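Local coordinates for putative cytosine/guanine deaminase (PDB 2PAJ), which deaminates 2-amino-4-hydroxypteridines such as isoxanthopterin to the 2,4-dihydroxy compounds, as a zinc-dependent amidohydrolase, at residues A[115-120]-A[468-473]. Residues are numbered along the deposited sequence; the frame is centred on the assembly and turned at random.
Sequences FRLAAR and GGEARR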
loop_
_atom_site.group_PDB
_atom_site.type_symbol
_atom_site.label_atom_id
_atom_site.label_comp_id
_atom_site.label_asym_id
_atom_site.label_seq_id
_atom_site.Cartn_x
_atom_site.Cartn_y
_atom_site.Cartn_z
ATOM N N PHE A 115 -5.833 -13.768 -12.846
ATOM C CA PHE A 115 -5.578 -12.419 -12.356
ATOM C C PHE A 115 -6.335 -12.213 -11.055
ATOM O O PHE A 115 -5.809 -11.673 -10.085
ATOM C CB PHE A 115 -6.051 -11.378 -13.368
ATOM C CG PHE A 115 -5.669 -9.966 -13.006
ATOM C CD1 PHE A 115 -4.378 -9.504 -13.227
ATOM C CD2 PHE A 115 -6.589 -9.108 -12.431
ATOM C CE1 PHE A 115 -4.006 -8.226 -12.884
ATOM C CE2 PHE A 115 -6.230 -7.817 -12.079
ATOM C CZ PHE A 115 -4.933 -7.372 -12.307
ATOM N N ARG A 116 -7.579 -12.664 -11.049
ATOM C CA ARG A 116 -8.453 -12.538 -9.887
ATOM C C ARG A 116 -7.915 -13.259 -8.644
ATOM O O ARG A 116 -8.048 -12.766 -7.522
ATOM C CB ARG A 116 -9.826 -13.088 -10.259
ATOM C CG ARG A 116 -10.911 -12.800 -9.268
ATOM C CD ARG A 116 -12.167 -12.502 -10.035
ATOM N NE ARG A 116 -12.854 -11.340 -9.495
ATOM C CZ ARG A 116 -13.677 -10.576 -10.202
ATOM N NH1 ARG A 116 -13.910 -10.858 -11.485
ATOM N NH2 ARG A 116 -14.271 -9.537 -9.628
ATOM N N LEU A 117 -7.320 -14.429 -8.863
ATOM C CA LEU A 117 -6.765 -15.230 -7.790
ATOM C C LEU A 117 -5.539 -14.564 -7.179
ATOM O O LEU A 117 -5.428 -14.460 -5.960
ATOM C CB LEU A 117 -6.377 -16.608 -8.315
ATOM C CG LEU A 117 -5.911 -17.614 -7.265
ATOM C CD1 LEU A 117 -7.092 -18.055 -6.392
ATOM C CD2 LEU A 117 -5.293 -18.804 -7.972
ATOM N N ALA A 118 -4.621 -14.115 -8.030
ATOM C CA ALA A 118 -3.404 -13.457 -7.572
ATOM C C ALA A 118 -3.730 -12.242 -6.711
ATOM O O ALA A 118 -3.109 -12.012 -5.671
ATOM C CB ALA A 118 -2.566 -13.032 -8.768
ATOM N N ALA A 119 -4.708 -11.466 -7.160
ATOM C CA ALA A 119 -5.136 -10.267 -6.464
ATOM C C ALA A 119 -5.727 -10.641 -5.130
ATOM O O ALA A 119 -5.402 -10.030 -4.111
ATOM C CB ALA A 119 -6.165 -9.525 -7.294
ATOM N N ARG A 120 -6.595 -11.648 -5.129
ATOM C CA ARG A 120 -7.217 -12.074 -3.885
ATOM C C ARG A 120 -6.142 -12.500 -2.887
ATOM O O ARG A 120 -6.107 -12.014 -1.761
ATOM C CB ARG A 120 -8.210 -13.211 -4.141
ATOM C CG ARG A 120 -9.083 -13.539 -2.932
ATOM C CD ARG A 120 -10.325 -14.313 -3.357
ATOM N NE ARG A 120 -11.101 -14.846 -2.233
ATOM C CZ ARG A 120 -11.683 -14.105 -1.294
ATOM N NH1 ARG A 120 -11.583 -12.786 -1.334
ATOM N NH2 ARG A 120 -12.362 -14.685 -0.313
ATOM N N GLY A 468 -5.719 -22.252 -0.500
ATOM C CA GLY A 468 -4.432 -22.903 -0.620
ATOM C C GLY A 468 -4.413 -23.863 -1.786
ATOM O O GLY A 468 -3.518 -23.810 -2.634
ATOM N N GLY A 469 -5.415 -24.737 -1.828
ATOM C CA GLY A 469 -5.512 -25.712 -2.895
ATOM C C GLY A 469 -5.625 -25.093 -4.276
ATOM O O GLY A 469 -5.072 -25.621 -5.244
ATOM N N GLU A 470 -6.343 -23.980 -4.377
ATOM C CA GLU A 470 -6.505 -23.300 -5.654
ATOM C C GLU A 470 -5.185 -22.818 -6.220
ATOM O O GLU A 470 -4.869 -23.072 -7.386
ATOM C CB GLU A 470 -7.417 -22.100 -5.502
ATOM C CG GLU A 470 -8.818 -22.459 -5.144
ATOM C CD GLU A 470 -9.773 -21.372 -5.542
ATOM O OE1 GLU A 470 -9.685 -20.264 -4.958
ATOM O OE2 GLU A 470 -10.597 -21.626 -6.452
ATOM N N ALA A 471 -4.430 -22.099 -5.388
ATOM C CA ALA A 471 -3.129 -21.559 -5.783
ATOM C C ALA A 471 -2.150 -22.682 -6.176
ATOM O O ALA A 471 -1.446 -22.602 -7.198
ATOM C CB ALA A 471 -2.553 -20.714 -4.643
ATOM N N ARG A 472 -2.133 -23.737 -5.369
ATOM C CA ARG A 472 -1.254 -24.864 -5.620
ATOM C C ARG A 472 -1.534 -25.458 -7.006
ATOM O O ARG A 472 -0.609 -25.882 -7.704
ATOM C CB ARG A 472 -1.456 -25.912 -4.523
ATOM C CG ARG A 472 -0.175 -26.494 -3.964
ATOM C CD ARG A 472 -0.470 -27.456 -2.834
ATOM N NE ARG A 472 -0.971 -26.775 -1.643
ATOM C CZ ARG A 472 -2.164 -27.002 -1.099
ATOM N NH1 ARG A 472 -2.986 -27.891 -1.645
ATOM N NH2 ARG A 472 -2.530 -26.351 0.002
ATOM N N ARG A 473 -2.808 -25.473 -7.399
ATOM C CA ARG A 473 -3.230 -26.006 -8.693
ATOM C C ARG A 473 -2.826 -25.102 -9.852
ATOM O O ARG A 473 -2.250 -25.551 -10.855
ATOM C CB ARG A 473 -4.750 -26.167 -8.735
ATOM C CG ARG A 473 -5.320 -27.316 -7.930
ATOM C CD ARG A 473 -6.810 -27.458 -8.242
ATOM N NE ARG A 473 -7.496 -28.396 -7.352
ATOM C CZ ARG A 473 -8.765 -28.786 -7.498
ATOM N NH1 ARG A 473 -9.507 -28.313 -8.507
ATOM N NH2 ARG A 473 -9.292 -29.668 -6.644
#
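Leu117 on helix 112-127 reaches across to Glu470 and Ala471 of helix 464-483, and its isobutyl group makes every contact from this side. Before it in sequence, Phe115 and Arg116 turn to other neighbours: the ring of Phe115 packs on Ser149 and Leu153, while Arg116 forms salt bridges with Glu155 and Glu156. One residue on, Leu117 points toward 468-473. With CG anti to the backbone N (chi1 -174°), the fork of the side chain stands well out from its own helix and meets the second helix with both methyls. CD1 takes the Glu470 side, 3.7 Å from Glu470 OE1 and 4.2 Å from Glu470 CB, so it lies against both the root and the carboxylate end of that side chain. CD2 rests on the backbone, 4.1 Å from Ala471 CA.

Glu470 leaves its helix toward 115-120 and runs extended beyond CG. Its approach to Leu117 is by van der Waals contact, and the other carboxylate oxygen, OE2, has a long, weak ion pair with Arg113, one turn before Leu117. Further along, Ala118 and Ala119 face Leu83 and Leu153, and Arg120 packs on Leu160 and Val462; its NE lies 6.2 Å from Glu470 OE1, not in contact, so any attraction would probably be modest.

The backbones come nearest at Leu117 CA and Ala471 CA, 7.6 Å apart, yet the segments bury just 112 Å² between them. Leu467 and Val474 extend the apolar surface under Leu117 along the same helix. The contact thus lays the C-terminal helix 464-483 against the outer side of helix 112-127, which follows strand 67-73 and precedes strand 131-136 in the amidohydrolase TIM barrel, with helix 149-159 packed beside it and the zinc site well away.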